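Local structure of diacylglycerol kinase (Bacillus anthracis, 3S40) at residues S212-V217 and I254-A259. The protein probably phosphorylates diacylglycerol to phosphatidic acid, using ATP as phosphate donor. Sequence-based numbering, arbitrary orientation.
Sequences SFIPNV and IFHVKA
Ile-214 and His-256 come nearest in the backbone at 8.1 Å between CA atoms, and Val-217 and Lys-258 follow at 8.6 Å, too far apart for backbone hydrogen bonds between the loop 212-217 and the strand 254-259. His-256 and Lys-258, two residues apart and both directed at the loop, span the gap. On the way into the contact, Ser-212 OG accepts from Ile-214 N at 3.0 Å, an ST turn, and a type II beta turn then carries the chain from Ile-214 to Val-217. The strand is an outermost one of an antiparallel sheet in the C-terminal, NAD kinase-like beta-sandwich domain, and the loop, leading into its neighbour 224-230, lies over the sheet face from which His-256 and Lys-258 project. His-256, with CG anti to the backbone N (chi1 176°), reaches from the strand to the turn. Pro-215 O lies at the ring's edge, near its plane, 3.0 Å from His-256 CE1, while Ile-214 CG2 approaches His-256 NE2 obliquely at 3.6 Å. Pro-215 CD adds a looser touch at 3.8 Å from His-256 ND1. Both ring nitrogens are hydrogen-bonded, NE2 to Asp-225 and ND1 to Asp-248, which fixes the ring's rotation. Lys-258 bends at its last torsion (chi4 -69°) and gives NZ to Asn-216 O at 3.1 Å, tilted 33° from the carbonyl plane. The same ammonium forms salt bridges with Asp-221 and with Asp-225, whose OD2 takes Lys-258 NZ while its OD1 takes His-256 NE2.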
loop_
_atom_site.group_PDB
_atom_site.type_symbol
_atom_site.label_atom_id
_atom_site.label_comp_id
_atom_site.label_asym_id
_atom_site.label_seq_id
_atom_site.Cartn_x
_atom_site.Cartn_y
_atom_site.Cartn_z
ATOM N N SER A 212 6.774 1.725 8.743
ATOM C CA SER A 212 7.568 2.503 7.810
ATOM C C SER A 212 8.637 3.293 8.551
ATOM O O SER A 212 8.370 3.875 9.608
ATOM C CB SER A 212 6.655 3.473 7.051
ATOM O OG SER A 212 7.402 4.442 6.345
ATOM N N PHE A 213 9.842 3.333 7.985
ATOM C CA PHE A 213 10.907 4.165 8.541
ATOM C C PHE A 213 10.713 5.667 8.269
ATOM O O PHE A 213 11.468 6.499 8.779
ATOM C CB PHE A 213 12.273 3.691 8.025
ATOM C CG PHE A 213 12.370 3.614 6.519
ATOM C CD1 PHE A 213 12.431 4.776 5.759
ATOM C CD2 PHE A 213 12.422 2.385 5.873
ATOM C CE1 PHE A 213 12.538 4.727 4.387
ATOM C CE2 PHE A 213 12.525 2.317 4.484
ATOM C CZ PHE A 213 12.586 3.490 3.737
ATOM N N ILE A 214 9.707 6.021 7.472
ATOM C CA ILE A 214 9.355 7.433 7.263
ATOM C C ILE A 214 8.460 7.917 8.404
ATOM O O ILE A 214 7.358 7.395 8.606
ATOM C CB ILE A 214 8.638 7.647 5.909
ATOM C CG1 ILE A 214 9.474 7.076 4.761
ATOM C CG2 ILE A 214 8.317 9.145 5.656
ATOM C CD1 ILE A 214 8.800 7.204 3.380
ATOM N N PRO A 215 8.927 8.921 9.165
ATOM C CA PRO A 215 8.168 9.373 10.337
ATOM C C PRO A 215 6.830 10.009 9.973
ATOM O O PRO A 215 6.722 10.769 9.016
ATOM C CB PRO A 215 9.101 10.412 10.993
ATOM C CG PRO A 215 10.456 10.104 10.449
ATOM C CD PRO A 215 10.200 9.646 9.034
ATOM N N ASN A 216 5.815 9.677 10.759
ATOM C CA ASN A 216 4.453 10.149 10.547
ATOM C C ASN A 216 3.872 10.050 9.132
ATOM O O ASN A 216 3.019 10.843 8.771
ATOM C CB ASN A 216 4.265 11.579 11.075
ATOM C CG ASN A 216 2.797 11.894 11.381
ATOM O OD1 ASN A 216 2.073 11.049 11.922
ATOM N ND2 ASN A 216 2.347 13.098 11.015
ATOM N N VAL A 217 4.302 9.091 8.325
ATOM C CA VAL A 217 3.597 8.880 7.063
ATOM C C VAL A 217 2.198 8.327 7.408
ATOM O O VAL A 217 2.061 7.559 8.346
ATOM C CB VAL A 217 4.368 7.920 6.135
ATOM C CG1 VAL A 217 4.752 6.653 6.893
ATOM C CG2 VAL A 217 3.560 7.608 4.880
ATOM N N ILE A 254 19.207 13.764 6.431
ATOM C CA ILE A 254 17.979 13.231 5.857
ATOM C C ILE A 254 16.965 14.343 5.611
ATOM O O ILE A 254 16.671 15.136 6.504
ATOM C CB ILE A 254 17.372 12.135 6.759
ATOM C CG1 ILE A 254 18.305 10.924 6.806
ATOM C CG2 ILE A 254 15.984 11.734 6.269
ATOM C CD1 ILE A 254 17.733 9.739 7.543
ATOM N N PHE A 255 16.450 14.411 4.388
ATOM C CA PHE A 255 15.420 15.381 4.057
ATOM C C PHE A 255 14.038 14.714 4.074
ATOM O O PHE A 255 13.827 13.691 3.436
ATOM C CB PHE A 255 15.688 16.000 2.688
ATOM C CG PHE A 255 14.649 17.004 2.264
ATOM C CD1 PHE A 255 14.532 18.218 2.920
ATOM C CD2 PHE A 255 13.804 16.739 1.196
ATOM C CE1 PHE A 255 13.577 19.152 2.520
ATOM C CE2 PHE A 255 12.846 17.666 0.791
ATOM C CZ PHE A 255 12.733 18.871 1.454
ATOM N N HIS A 256 13.103 15.303 4.813
ATOM C CA HIS A 256 11.757 14.772 4.899
ATOM C C HIS A 256 10.770 15.909 4.867
ATOM O O HIS A 256 10.824 16.816 5.704
ATOM C CB HIS A 256 11.570 13.978 6.192
ATOM C CG HIS A 256 10.175 13.469 6.389
ATOM N ND1 HIS A 256 9.658 13.177 7.632
ATOM C CD2 HIS A 256 9.196 13.179 5.497
ATOM C CE1 HIS A 256 8.418 12.740 7.500
ATOM N NE2 HIS A 256 8.112 12.738 6.214
ATOM N N VAL A 257 9.869 15.879 3.895
ATOM C CA VAL A 257 8.821 16.880 3.840
ATOM C C VAL A 257 7.533 16.231 3.362
ATOM O O VAL A 257 7.559 15.159 2.748
ATOM C CB VAL A 257 9.187 18.038 2.889
ATOM C CG1 VAL A 257 9.127 17.582 1.437
ATOM C CG2 VAL A 257 8.248 19.212 3.102
ATOM N N LYS A 258 6.408 16.872 3.656
ATOM C CA LYS A 258 5.125 16.416 3.143
ATOM C C LYS A 258 4.653 17.331 2.039
ATOM O O LYS A 258 4.733 18.539 2.170
ATOM C CB LYS A 258 4.093 16.350 4.270
ATOM C CG LYS A 258 4.190 15.065 5.095
ATOM C CD LYS A 258 3.525 15.224 6.454
ATOM C CE LYS A 258 3.477 13.908 7.209
ATOM N NZ LYS A 258 2.522 12.963 6.554
ATOM N N ALA A 259 4.168 16.764 0.941
ATOM C CA ALA A 259 3.697 17.591 -0.165
ATOM C C ALA A 259 2.593 16.910 -0.965
ATOM O O ALA A 259 2.459 15.693 -0.924
ATOM C CB ALA A 259 4.858 17.973 -1.066
#